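Local coordinates for oligoribonuclease (Colwellia psychrerythraea, PDB 6A4D), which hydrolyses small RNAs, probably as a 3'-to-5' exonuclease that trims short oligoribonucleotides to mononucleotides, at residues A[9-14]-A[38-43]; A[28-33]-A[46-51]; A[149-154]-A[175-180]. The protein carries 1 engineered substitution. One frame throughout, in Å; residues are numbered along the deposited sequence.

Contact 1: residues A[9-14]-A[38-43]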
ATOM      1  N   SER A   9      15.497  13.356  -1.573  1.00 40.01           N
ATOM      2  CA  SER A   9      15.049  12.386  -2.477  1.00 39.97           C
ATOM      3  C   SER A   9      15.472  10.998  -1.992  1.00 37.43           C
ATOM      4  O   SER A   9      15.125  10.008  -2.592  1.00 35.34           O
ATOM      5  CB  SER A   9      15.497  12.784  -3.889  1.00 39.01           C
ATOM      6  OG  SER A   9      16.815  12.385  -4.163  1.00 48.99           O
ATOM      7  N   ASN A  10      16.102  10.911  -0.825  1.00 38.81           N
ATOM      8  CA  ASN A  10      16.417   9.608  -0.252  1.00 35.72           C
ATOM      9  C   ASN A  10      15.151   8.719   0.052  1.00 32.21           C
ATOM     10  O   ASN A  10      14.109   9.182   0.415  1.00 27.75           O
ATOM     11  CB  ASN A  10      17.276   9.773   0.972  1.00 34.04           C
ATOM     12  CG  ASN A  10      18.636  10.392   0.662  1.00 41.63           C
ATOM     13  OD1 ASN A  10      19.139  10.348  -0.493  1.00 43.56           O
ATOM     14  ND2 ASN A  10      19.250  10.958   1.690  1.00 42.88           N
ATOM     15  N   LEU A  11      15.306   7.432  -0.128  1.00 31.47           N
ATOM     16  CA  LEU A  11      14.260   6.496   0.132  1.00 34.76           C
ATOM     17  C   LEU A  11      14.526   5.676   1.401  1.00 32.20           C
ATOM     18  O   LEU A  11      15.619   5.142   1.578  1.00 30.18           O
ATOM     19  CB  LEU A  11      14.110   5.607  -1.095  1.00 29.56           C
ATOM     20  CG  LEU A  11      13.711   6.361  -2.338  1.00 33.43           C
ATOM     21  CD1 LEU A  11      13.933   5.411  -3.513  1.00 31.66           C
ATOM     22  CD2 LEU A  11      12.266   6.861  -2.215  1.00 36.04           C
ATOM     23  N   ILE A  12      13.482   5.507   2.216  1.00 35.69           N
ATOM     24  CA  ILE A  12      13.477   4.573   3.402  1.00 30.13           C
ATOM     25  C   ILE A  12      12.828   3.226   3.085  1.00 28.88           C
ATOM     26  O   ILE A  12      11.586   3.134   2.811  1.00 29.51           O
ATOM     27  CB  ILE A  12      12.721   5.195   4.576  1.00 34.05           C
ATOM     28  CG1 ILE A  12      13.298   6.590   4.902  1.00 36.57           C
ATOM     29  CG2 ILE A  12      12.840   4.272   5.787  1.00 34.64           C
ATOM     30  CD1 ILE A  12      12.675   7.283   6.117  1.00 41.00           C
ATOM     31  N   TRP A  13      13.662   2.189   3.085  1.00 24.34           N
ATOM     32  CA  TRP A  13      13.252   0.838   2.847  1.00 28.37           C
ATOM     33  C   TRP A  13      13.141   0.080   4.163  1.00 31.12           C
ATOM     34  O   TRP A  13      14.014   0.170   4.993  1.00 30.19           O
ATOM     35  CB  TRP A  13      14.264   0.108   1.998  1.00 30.08           C
ATOM     36  CG  TRP A  13      14.378   0.717   0.677  1.00 30.58           C
ATOM     37  CD1 TRP A  13      15.018   1.861   0.350  1.00 29.72           C
ATOM     38  CD2 TRP A  13      13.822   0.218  -0.492  1.00 31.70           C
ATOM     39  NE1 TRP A  13      14.900   2.105  -0.978  1.00 31.74           N
ATOM     40  CE2 TRP A  13      14.185   1.098  -1.534  1.00 30.46           C
ATOM     41  CE3 TRP A  13      13.083  -0.930  -0.800  1.00 34.06           C
ATOM     42  CZ2 TRP A  13      13.770   0.923  -2.829  1.00 30.99           C
ATOM     43  CZ3 TRP A  13      12.698  -1.117  -2.136  1.00 29.42           C
ATOM     44  CH2 TRP A  13      13.035  -0.191  -3.114  1.00 29.62           C
ATOM     45  N   LEU A  14      12.082  -0.689   4.349  1.00 32.26           N
ATOM     46  CA  LEU A  14      12.046  -1.543   5.508  1.00 35.06           C
ATOM     47  C   LEU A  14      11.371  -2.857   5.320  1.00 38.05           C
ATOM     48  O   LEU A  14      10.628  -3.104   4.360  1.00 36.47           O
ATOM     49  CB  LEU A  14      11.468  -0.791   6.676  1.00 40.82           C
ATOM     50  CG  LEU A  14      10.112  -0.155   6.569  1.00 42.26           C
ATOM     51  CD1 LEU A  14       9.074  -1.191   6.868  1.00 45.39           C
ATOM     52  CD2 LEU A  14       9.992   0.962   7.602  1.00 45.07           C
ATOM     53  N   SER A  38      17.893   8.205  -4.314  1.00 39.24           N
ATOM     54  CA  SER A  38      16.810   8.065  -5.285  1.00 42.10           C
ATOM     55  C   SER A  38      17.190   7.163  -6.468  1.00 42.55           C
ATOM     56  O   SER A  38      16.306   6.708  -7.191  1.00 41.95           O
ATOM     57  CB  SER A  38      16.352   9.425  -5.767  1.00 41.04           C
ATOM     58  OG  SER A  38      17.375   9.991  -6.530  1.00 39.91           O
ATOM     59  N   GLU A  39      18.491   6.912  -6.661  1.00 40.87           N
ATOM     60  CA  GLU A  39      18.971   6.062  -7.748  1.00 40.50           C
ATOM     61  C   GLU A  39      19.290   4.661  -7.249  1.00 36.36           C
ATOM     62  O   GLU A  39      19.908   3.895  -7.940  1.00 40.95           O
ATOM     63  CB  GLU A  39      20.178   6.743  -8.478  1.00 47.66           C
ATOM     64  CG  GLU A  39      19.853   8.102  -9.142  1.00 49.33           C
ATOM     65  CD  GLU A  39      20.857   8.551 -10.239  1.00 61.08           C
ATOM     66  OE1 GLU A  39      21.983   8.015 -10.319  1.00 77.77           O
ATOM     67  OE2 GLU A  39      20.546   9.444 -11.066  1.00 53.14           O
ATOM     68  N   LEU A  40      18.818   4.330  -6.050  1.00 34.90           N
ATOM     69  CA  LEU A  40      18.862   2.998  -5.411  1.00 34.59           C
ATOM     70  C   LEU A  40      20.211   2.529  -4.894  1.00 36.15           C
ATOM     71  O   LEU A  40      20.394   1.358  -4.587  1.00 41.91           O
ATOM     72  CB  LEU A  40      18.231   1.927  -6.297  1.00 32.41           C
ATOM     73  CG  LEU A  40      16.839   2.220  -6.832  1.00 32.83           C
ATOM     74  CD1 LEU A  40      16.374   0.988  -7.616  1.00 31.49           C
ATOM     75  CD2 LEU A  40      15.870   2.610  -5.732  1.00 33.19           C
ATOM     76  N   ASN A  41      21.146   3.438  -4.750  1.00 37.66           N
ATOM     77  CA  ASN A  41      22.441   3.112  -4.129  1.00 41.72           C
ATOM     78  C   ASN A  41      22.259   3.101  -2.643  1.00 38.94           C
ATOM     79  O   ASN A  41      21.776   4.083  -2.083  1.00 39.77           O
ATOM     80  CB  ASN A  41      23.494   4.191  -4.446  1.00 39.10           C
ATOM     81  CG  ASN A  41      23.770   4.287  -5.910  1.00 37.92           C
ATOM     82  OD1 ASN A  41      24.005   3.283  -6.533  1.00 37.79           O
ATOM     83  ND2 ASN A  41      23.647   5.483  -6.477  1.00 35.84           N
ATOM     84  N   ILE A  42      22.689   2.031  -2.007  1.00 39.45           N
ATOM     85  CA  ILE A  42      22.509   1.870  -0.573  1.00 41.23           C
ATOM     86  C   ILE A  42      23.386   2.870   0.171  1.00 37.94           C
ATOM     87  O   ILE A  42      24.558   2.814   0.000  1.00 48.98           O
ATOM     88  CB  ILE A  42      22.801   0.402  -0.181  1.00 43.17           C
ATOM     89  CG1 ILE A  42      21.671  -0.464  -0.725  1.00 44.06           C
ATOM     90  CG2 ILE A  42      22.865   0.227   1.332  1.00 47.07           C
ATOM     91  CD1 ILE A  42      21.896  -1.953  -0.645  1.00 45.48           C
ATOM     92  N   LEU A  43      22.814   3.827   0.895  1.00 37.22           N
ATOM     93  CA  LEU A  43      23.580   4.804   1.673  1.00 39.78           C
ATOM     94  C   LEU A  43      23.927   4.377   3.125  1.00 45.52           C
ATOM     95  O   LEU A  43      24.911   4.864   3.678  1.00 48.37           O
ATOM     96  CB  LEU A  43      22.859   6.124   1.802  1.00 36.21           C
ATOM     97  CG  LEU A  43      22.271   6.762   0.579  1.00 42.50           C
ATOM     98  CD1 LEU A  43      21.561   8.047   0.976  1.00 43.74           C
ATOM     99  CD2 LEU A  43      23.320   7.010  -0.500  1.00 51.26           C
TER
HETATM  100  O   HOH W   1      19.025  12.203  -5.452  1.00 64.10           O
HETATM  101  O   HOH W   2      18.538  10.631  -3.196  1.00 51.63           O
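Ser9 and Ser38 each carry their hydroxyl between the backbone N and the carbonyl carbon (chi1 83° and 68°), which turns both oxygens to the same side of the gap between the two backbones. Ser9 OG comes to rest 3.4 Å from Ser38 CB, and the two hydroxyls share water 1, at 2.6 Å from Ser9 OG and 3.0 Å from Ser38 OG. A second water joins side chain to main chain: it donates to Asn10 OD1 over 2.8 Å and accepts from Ser38 N over 2.7 Å. The amide nitrogen of Asn10 is bound away from this gap, to Trp99 O and Met4 O, which fixes how the amide is turned. Leu43 CD1 packs against Asn10 OD1 at 3.6 Å, its side chain running at about a right angle to that of Asn10. Both segments lie on the RNase H-like sheet of the exonuclease domain, whose strand order is 42-50, 28-36, 11-18, 107-109, 134-136. Strands 11-18 and 42-50 both flank strand 28-36, so here they come together round its end, through the turn and the first residues of strand 42-50. With CG beside the backbone N and opposite the carbonyl carbon (chi1 -51°), Leu40 brings CD2 to two hydrophobic partners, Leu11 CD1 at 4.1 Å and Trp13 CZ2 at 4.0 Å. Its methyl meets the indole obliquely, while Trp13 NE1 is bonded to Thr36 OG1 on the intervening strand. The second subunit covers this corner: its Arg146 bonds through NE to Ser9 O, and its Trp147 through NE1 to Ser38 O.

Contact 2: residues A[28-33]-A[46-51]; sequences ILEIAI and GPIFAI
Phe49 receives Ile31 at the edge of its ring: with Ile31 CG1 opposite the backbone N (chi1 -179°), Ile31 CG2 falls between N and the carbonyl carbon and lies near the ring plane, 4.0 Å from Phe49 CD2. The other flat group, the Glu30 carboxylate, has Ile48 CG2 at 3.8 Å from Glu30 OE2, an oxygen held by a salt bridge to Arg77. These residues belong to the antiparallel hairpin of strands 28-36 and 42-50 in the RNase H-like sheet. Ile31 and Phe49 form a hydrogen-bonded pair, joined by Ile31 N to Phe49 O and by Phe49 N to Ile31 O, both 3.1 Å. On their face Phe49 touches Glu91 of helix 85-99. Glu30 and Ala50, the non-hydrogen-bonded pair, turn to the other face, toward helix 163-180. Leu29 and Glu30 both face Glu17 in a classic beta bulge. Ile51 packs CG1 on Ile28 CG2 (4.2 Å), and its N bonds to Leu29 O over 2.7 Å, straight at the hydrogen (172°), though Ile51 N stands above the carbonyl plane of Leu29. At the other end Gly46 N donates to Ile33 O, 2.7 Å long but bent to 140° at the hydrogen.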
ATOM      1  N   ILE A  28       4.816  -7.340  16.367  1.00 35.27           N
ATOM      2  CA  ILE A  28       6.019  -7.278  15.553  1.00 34.65           C
ATOM      3  C   ILE A  28       7.156  -8.054  16.200  1.00 37.63           C
ATOM      4  O   ILE A  28       7.452  -7.850  17.403  1.00 38.63           O
ATOM      5  CB  ILE A  28       6.478  -5.821  15.371  1.00 32.61           C
ATOM      6  CG1 ILE A  28       5.393  -5.025  14.689  1.00 29.61           C
ATOM      7  CG2 ILE A  28       7.793  -5.777  14.606  1.00 33.23           C
ATOM      8  CD1 ILE A  28       5.703  -3.555  14.732  1.00 33.49           C
ATOM      9  N   LEU A  29       7.819  -8.895  15.399  1.00 35.96           N
ATOM     10  CA  LEU A  29       9.003  -9.650  15.877  1.00 39.59           C
ATOM     11  C   LEU A  29      10.360  -9.079  15.494  1.00 39.02           C
ATOM     12  O   LEU A  29      11.334  -9.255  16.230  1.00 35.49           O
ATOM     13  CB  LEU A  29       8.901 -11.106  15.426  1.00 40.74           C
ATOM     14  CG  LEU A  29       7.696 -11.820  16.031  1.00 43.94           C
ATOM     15  CD1 LEU A  29       7.655 -13.237  15.520  1.00 45.31           C
ATOM     16  CD2 LEU A  29       7.759 -11.782  17.558  1.00 43.19           C
ATOM     17  N   GLU A  30      10.427  -8.379  14.366  1.00 39.31           N
ATOM     18  CA  GLU A  30      11.705  -7.889  13.849  1.00 40.60           C
ATOM     19  C   GLU A  30      11.480  -6.676  12.989  1.00 40.82           C
ATOM     20  O   GLU A  30      10.451  -6.587  12.321  1.00 41.00           O
ATOM     21  CB  GLU A  30      12.371  -8.961  12.981  1.00 41.00           C
ATOM     22  CG  GLU A  30      13.876  -8.811  12.812  1.00 43.75           C
ATOM     23  CD  GLU A  30      14.453  -9.747  11.744  1.00 50.60           C
ATOM     24  OE1 GLU A  30      13.714 -10.305  10.907  1.00 50.16           O
ATOM     25  OE2 GLU A  30      15.682  -9.911  11.722  1.00 60.29           O
ATOM     26  N   ILE A  31      12.456  -5.776  12.998  1.00 39.08           N
ATOM     27  CA  ILE A  31      12.490  -4.651  12.096  1.00 44.84           C
ATOM     28  C   ILE A  31      13.925  -4.437  11.539  1.00 43.18           C
ATOM     29  O   ILE A  31      14.920  -4.550  12.246  1.00 43.38           O
ATOM     30  CB  ILE A  31      11.895  -3.380  12.787  1.00 47.40           C
ATOM     31  CG1 ILE A  31      11.911  -2.182  11.833  1.00 48.34           C
ATOM     32  CG2 ILE A  31      12.616  -2.998  14.085  1.00 46.90           C
ATOM     33  CD1 ILE A  31      11.002  -1.068  12.298  1.00 44.37           C
ATOM     34  N   ALA A  32      14.011  -4.195  10.246  1.00 42.25           N
ATOM     35  CA  ALA A  32      15.278  -3.797   9.574  1.00 41.58           C
ATOM     36  C   ALA A  32      14.985  -2.607   8.651  1.00 40.15           C
ATOM     37  O   ALA A  32      13.880  -2.525   8.096  1.00 38.59           O
ATOM     38  CB  ALA A  32      15.855  -4.966   8.787  1.00 37.04           C
ATOM     39  N   ILE A  33      15.932  -1.677   8.543  1.00 35.19           N
ATOM     40  CA  ILE A  33      15.758  -0.470   7.715  1.00 37.80           C
ATOM     41  C   ILE A  33      17.014  -0.273   6.845  1.00 37.61           C
ATOM     42  O   ILE A  33      18.137  -0.390   7.331  1.00 33.99           O
ATOM     43  CB  ILE A  33      15.539   0.826   8.550  1.00 38.12           C
ATOM     44  CG1 ILE A  33      14.386   0.704   9.553  1.00 36.35           C
ATOM     45  CG2 ILE A  33      15.345   2.075   7.654  1.00 40.04           C
ATOM     46  CD1 ILE A  33      14.534   1.690  10.700  1.00 36.01           C
ATOM     47  N   GLY A  46      20.471  -0.044   8.669  1.00 48.53           N
ATOM     48  CA  GLY A  46      20.028   0.386  10.011  1.00 48.01           C
ATOM     49  C   GLY A  46      20.271  -0.670  11.057  1.00 44.53           C
ATOM     50  O   GLY A  46      20.439  -1.859  10.738  1.00 47.37           O
ATOM     51  N   PRO A  47      20.234  -0.276  12.333  1.00 53.74           N
ATOM     52  CA  PRO A  47      20.316  -1.332  13.372  1.00 50.06           C
ATOM     53  C   PRO A  47      19.155  -2.329  13.238  1.00 52.97           C
ATOM     54  O   PRO A  47      17.997  -1.901  13.132  1.00 54.23           O
ATOM     55  CB  PRO A  47      20.208  -0.538  14.660  1.00 51.87           C
ATOM     56  CG  PRO A  47      19.465   0.705  14.315  1.00 55.00           C
ATOM     57  CD  PRO A  47      19.889   1.044  12.909  1.00 54.03           C
ATOM     58  N   ILE A  48      19.468  -3.618  13.191  1.00 50.00           N
ATOM     59  CA  ILE A  48      18.464  -4.676  13.119  1.00 56.89           C
ATOM     60  C   ILE A  48      17.964  -5.021  14.545  1.00 57.57           C
ATOM     61  O   ILE A  48      18.783  -5.192  15.433  1.00 63.05           O
ATOM     62  CB  ILE A  48      19.062  -5.956  12.513  1.00 57.55           C
ATOM     63  CG1 ILE A  48      19.767  -5.665  11.178  1.00 63.51           C
ATOM     64  CG2 ILE A  48      17.981  -7.004  12.300  1.00 58.37           C
ATOM     65  CD1 ILE A  48      20.667  -6.799  10.709  1.00 65.42           C
ATOM     66  N   PHE A  49      16.647  -5.103  14.780  1.00 53.15           N
ATOM     67  CA  PHE A  49      16.136  -5.536  16.107  1.00 53.02           C
ATOM     68  C   PHE A  49      15.230  -6.730  16.045  1.00 48.94           C
ATOM     69  O   PHE A  49      14.188  -6.678  15.372  1.00 46.37           O
ATOM     70  CB  PHE A  49      15.342  -4.452  16.798  1.00 48.68           C
ATOM     71  CG  PHE A  49      16.104  -3.213  17.031  1.00 51.94           C
ATOM     72  CD1 PHE A  49      16.957  -3.114  18.104  1.00 49.86           C
ATOM     73  CD2 PHE A  49      15.992  -2.144  16.148  1.00 51.25           C
ATOM     74  CE1 PHE A  49      17.664  -1.951  18.322  1.00 49.35           C
ATOM     75  CE2 PHE A  49      16.687  -0.985  16.363  1.00 49.98           C
ATOM     76  CZ  PHE A  49      17.528  -0.885  17.451  1.00 53.02           C
ATOM     77  N   ALA A  50      15.586  -7.794  16.761  1.00 43.17           N
ATOM     78  CA  ALA A  50      14.561  -8.775  17.143  1.00 47.99           C
ATOM     79  C   ALA A  50      13.931  -8.228  18.426  1.00 48.54           C
ATOM     80  O   ALA A  50      14.649  -7.857  19.394  1.00 43.40           O
ATOM     81  CB  ALA A  50      15.120 -10.172  17.334  1.00 49.35           C
ATOM     82  N   ILE A  51      12.604  -8.130  18.389  1.00 46.44           N
ATOM     83  CA  ILE A  51      11.825  -7.557  19.486  1.00 44.87           C
ATOM     84  C   ILE A  51      11.534  -8.646  20.505  1.00 46.68           C
ATOM     85  O   ILE A  51      11.014  -9.723  20.166  1.00 43.69           O
ATOM     86  CB  ILE A  51      10.438  -7.022  19.079  1.00 42.73           C
ATOM     87  CG1 ILE A  51      10.493  -6.092  17.845  1.00 38.67           C
ATOM     88  CG2 ILE A  51       9.793  -6.313  20.286  1.00 42.17           C
ATOM     89  CD1 ILE A  51      11.478  -4.951  17.985  1.00 40.96           C
TER

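Contact 3: residues A[149-154]-A[175-180]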
ATOM      1  N   PRO A 149       6.095  -9.952 -18.914  1.00 29.06           N
ATOM      2  CA  PRO A 149       6.404 -10.969 -17.971  1.00 32.29           C
ATOM      3  C   PRO A 149       7.815 -11.482 -18.023  1.00 30.57           C
ATOM      4  O   PRO A 149       8.367 -11.890 -16.989  1.00 33.04           O
ATOM      5  CB  PRO A 149       5.365 -12.075 -18.270  1.00 31.72           C
ATOM      6  CG  PRO A 149       4.800 -11.759 -19.586  1.00 31.87           C
ATOM      7  CD  PRO A 149       4.889 -10.278 -19.694  1.00 29.90           C
ATOM      8  N   GLU A 150       8.433 -11.375 -19.165  1.00 30.02           N
ATOM      9  CA  GLU A 150       9.804 -11.827 -19.275  1.00 33.95           C
ATOM     10  C   GLU A 150      10.844 -11.137 -18.424  1.00 33.63           C
ATOM     11  O   GLU A 150      11.874 -11.736 -18.112  1.00 35.04           O
ATOM     12  CB  GLU A 150      10.268 -11.781 -20.713  1.00 36.93           C
ATOM     13  CG  GLU A 150      11.219 -12.948 -20.942  1.00 48.22           C
ATOM     14  CD  GLU A 150      11.239 -13.460 -22.377  1.00 49.89           C
ATOM     15  OE1 GLU A 150      12.256 -14.129 -22.710  1.00 45.13           O
ATOM     16  OE2 GLU A 150      10.272 -13.174 -23.127  1.00 48.98           O
ATOM     17  N   VAL A 151      10.585  -9.885 -18.039  1.00 31.02           N
ATOM     18  CA  VAL A 151      11.443  -9.218 -17.086  1.00 30.28           C
ATOM     19  C   VAL A 151      11.571 -10.045 -15.796  1.00 28.36           C
ATOM     20  O   VAL A 151      12.585  -9.980 -15.156  1.00 25.83           O
ATOM     21  CB  VAL A 151      10.891  -7.810 -16.766  1.00 34.42           C
ATOM     22  CG1 VAL A 151      11.546  -7.200 -15.549  1.00 40.47           C
ATOM     23  CG2 VAL A 151      11.055  -6.889 -17.966  1.00 32.72           C
ATOM     24  N   LEU A 152      10.553 -10.807 -15.413  1.00 28.25           N
ATOM     25  CA  LEU A 152      10.568 -11.492 -14.134  1.00 34.73           C
ATOM     26  C   LEU A 152      11.645 -12.572 -14.027  1.00 36.70           C
ATOM     27  O   LEU A 152      12.013 -12.980 -12.904  1.00 32.50           O
ATOM     28  CB  LEU A 152       9.181 -12.088 -13.879  1.00 40.76           C
ATOM     29  CG  LEU A 152       8.003 -11.107 -13.764  1.00 40.52           C
ATOM     30  CD1 LEU A 152       6.730 -11.854 -13.484  1.00 42.65           C
ATOM     31  CD2 LEU A 152       8.226 -10.147 -12.608  1.00 43.62           C
ATOM     32  N   GLU A 153      12.163 -13.023 -15.176  1.00 32.59           N
ATOM     33  CA  GLU A 153      13.264 -13.994 -15.183  1.00 37.61           C
ATOM     34  C   GLU A 153      14.509 -13.424 -14.610  1.00 35.13           C
ATOM     35  O   GLU A 153      15.348 -14.158 -14.086  1.00 30.82           O
ATOM     36  CB  GLU A 153      13.663 -14.424 -16.598  1.00 42.75           C
ATOM     37  CG  GLU A 153      12.699 -15.313 -17.308  1.00 48.93           C
ATOM     38  CD  GLU A 153      13.342 -15.988 -18.517  1.00 64.14           C
ATOM     39  OE1 GLU A 153      14.376 -16.695 -18.387  1.00 71.99           O
ATOM     40  OE2 GLU A 153      12.780 -15.831 -19.617  1.00 80.13           O
ATOM     41  N   SER A 154      14.674 -12.126 -14.792  1.00 38.26           N
ATOM     42  CA  SER A 154      15.822 -11.423 -14.264  1.00 38.47           C
ATOM     43  C   SER A 154      15.716 -11.075 -12.821  1.00 35.95           C
ATOM     44  O   SER A 154      16.738 -10.786 -12.210  1.00 36.37           O
ATOM     45  CB  SER A 154      16.115 -10.176 -15.093  1.00 35.89           C
ATOM     46  OG  SER A 154      16.328 -10.612 -16.399  1.00 38.39           O
ATOM     47  N   LYS A 175      15.710  -2.507  -9.017  1.00 30.39           N
ATOM     48  CA  LYS A 175      16.874  -2.192  -9.873  1.00 34.55           C
ATOM     49  C   LYS A 175      16.739  -2.912 -11.201  1.00 29.60           C
ATOM     50  O   LYS A 175      16.926  -2.370 -12.270  1.00 32.85           O
ATOM     51  CB  LYS A 175      18.155  -2.616  -9.181  1.00 34.64           C
ATOM     52  CG  LYS A 175      18.774  -1.625  -8.258  1.00 44.11           C
ATOM     53  CD  LYS A 175      20.279  -1.942  -8.106  1.00 53.39           C
ATOM     54  CE  LYS A 175      21.063  -0.886  -7.290  1.00 59.41           C
ATOM     55  NZ  LYS A 175      21.331  -1.180  -5.826  1.00 58.64           N
ATOM     56  N   VAL A 176      16.323  -4.149 -11.113  1.00 30.11           N
ATOM     57  CA  VAL A 176      16.003  -4.889 -12.288  1.00 28.02           C
ATOM     58  C   VAL A 176      14.934  -4.189 -13.095  1.00 29.44           C
ATOM     59  O   VAL A 176      15.113  -4.002 -14.331  1.00 28.65           O
ATOM     60  CB  VAL A 176      15.665  -6.373 -11.941  1.00 29.30           C
ATOM     61  CG1 VAL A 176      14.949  -7.103 -13.067  1.00 28.58           C
ATOM     62  CG2 VAL A 176      16.929  -7.081 -11.537  1.00 28.55           C
ATOM     63  N   TYR A 177      13.816  -3.833 -12.463  1.00 28.67           N
ATOM     64  CA  TYR A 177      12.749  -3.112 -13.237  1.00 29.27           C
ATOM     65  C   TYR A 177      13.241  -1.797 -13.805  1.00 27.71           C
ATOM     66  O   TYR A 177      12.938  -1.435 -14.915  1.00 26.50           O
ATOM     67  CB  TYR A 177      11.484  -2.831 -12.387  1.00 29.46           C
ATOM     68  CG  TYR A 177      10.819  -4.062 -11.839  1.00 28.47           C
ATOM     69  CD1 TYR A 177      10.657  -5.205 -12.617  1.00 30.89           C
ATOM     70  CD2 TYR A 177      10.348  -4.089 -10.529  1.00 28.60           C
ATOM     71  CE1 TYR A 177      10.044  -6.337 -12.120  1.00 32.49           C
ATOM     72  CE2 TYR A 177       9.738  -5.219 -10.008  1.00 28.79           C
ATOM     73  CZ  TYR A 177       9.625  -6.354 -10.786  1.00 31.93           C
ATOM     74  OH  TYR A 177       9.049  -7.459 -10.280  1.00 30.27           O
ATOM     75  N   ARG A 178      13.984  -1.063 -13.008  1.00 28.22           N
ATOM     76  CA  ARG A 178      14.578   0.162 -13.496  1.00 31.61           C
ATOM     77  C   ARG A 178      15.297  -0.012 -14.853  1.00 32.81           C
ATOM     78  O   ARG A 178      15.116   0.789 -15.770  1.00 32.18           O
ATOM     79  CB  ARG A 178      15.566   0.699 -12.462  1.00 35.61           C
ATOM     80  CG  ARG A 178      16.013   2.084 -12.840  1.00 39.64           C
ATOM     81  CD  ARG A 178      16.988   2.652 -11.849  1.00 45.44           C
ATOM     82  NE  ARG A 178      16.922   4.090 -11.990  1.00 59.28           N
ATOM     83  CZ  ARG A 178      17.853   4.927 -11.582  1.00 62.91           C
ATOM     84  NH1 ARG A 178      17.673   6.225 -11.788  1.00 58.29           N
ATOM     85  NH2 ARG A 178      18.933   4.469 -10.944  1.00 69.73           N
ATOM     86  N   GLU A 179      16.099  -1.062 -14.950  1.00 36.92           N
ATOM     87  CA  GLU A 179      16.859  -1.385 -16.154  1.00 37.75           C
ATOM     88  C   GLU A 179      16.025  -1.970 -17.291  1.00 38.85           C
ATOM     89  O   GLU A 179      16.209  -1.524 -18.421  1.00 35.14           O
ATOM     90  CB  GLU A 179      18.015  -2.321 -15.807  1.00 43.86           C
ATOM     91  CG  GLU A 179      18.968  -2.617 -16.956  1.00 51.80           C
ATOM     92  CD  GLU A 179      19.902  -3.786 -16.650  1.00 62.58           C
ATOM     93  OE1 GLU A 179      20.057  -4.186 -15.461  1.00 75.13           O
ATOM     94  OE2 GLU A 179      20.499  -4.308 -17.606  1.00 70.95           O
ATOM     95  N   LEU A 180      15.102  -2.907 -17.016  1.00 32.78           N
ATOM     96  CA  LEU A 180      14.382  -3.605 -18.074  1.00 33.22           C
ATOM     97  C   LEU A 180      12.978  -3.145 -18.384  1.00 30.34           C
ATOM     98  O   LEU A 180      12.434  -3.506 -19.419  1.00 30.69           O
ATOM     99  CB  LEU A 180      14.352  -5.122 -17.784  1.00 36.75           C
ATOM    100  CG  LEU A 180      15.720  -5.788 -17.606  1.00 36.79           C
ATOM    101  CD1 LEU A 180      15.546  -7.207 -17.126  1.00 38.64           C
ATOM    102  CD2 LEU A 180      16.506  -5.760 -18.930  1.00 39.07           C
TER
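Val151 is the main bump of this contact, and the hollow it fills is bounded by Val176, Tyr177 and Leu180 on the last turns of helix 163-180. Its two methyls divide the space. Val151 CG1, set opposite the backbone N at chi1 166°, lies in the plane of the Tyr177 ring at its edge, 3.7 Å from Tyr177 CD1, and also comes within 4.2 Å of Val176 CG1. Val151 CG2 goes to the other wall, 3.7 Å from Leu180 CB, as the two side chains slide past each other in opposite directions. One turn along, Ser154 makes a second, smaller fit between Val176 and Leu180: Ser154 CB stands 3.9 Å from Val176 CG1, Ser154 OG 3.6 Å from Leu180 CD1, and Ser154 O 3.8 Å from Val176 CG2. Leu152 starts out pointing away from the helix, yet its CD2 reaches back to within 3.6 Å of Tyr177 OH, while the same side chain packs on Ala144 and Lys145 of helix 137-147. An alanine in place of Val151 would lack both methyls and is likely to leave a gap between the edge of the Tyr177 ring and Leu180, taking away the ring's support on that edge. The packing joins the connection after helix 137-147 to the C-terminal part of helix 163-180, next to the pocket that holds pNP-TMP: the Tyr177 hydroxyl is bonded to Glu173 OE2, Val176 touches Val155, and both Glu173 and Val155 line that pocket. No hydrogen bond crosses between the two segments, so cohesion within this pair rests on methyl groups against a ring edge and an aliphatic chain, which implies dependence on shape more than on directed polar bonds.

Contacts 1 and 2 belong to one sheet: both use strand 42-50, their centres lie 18 Å apart, and they touch directly, with Leu14 CB 3.3 Å from Ala32 O. Contact 3 sits off the sheet, 19 Å from contact 1 centre to centre, and is tied to it by the probable hydrogen bond from Lys175 NZ to Leu40 O (3.0 Å). Contacts 2 and 3 fall on opposite sides of the chain's centre, about 13 Å apart at their nearest atoms. The side chains of Leu29, Tyr177 and Trp13 come within about 6, 7 and 8 Å of a bound pNP-TMP, a layer behind the residues that touch it. Contacts 1 and 3 also reach the second subunit.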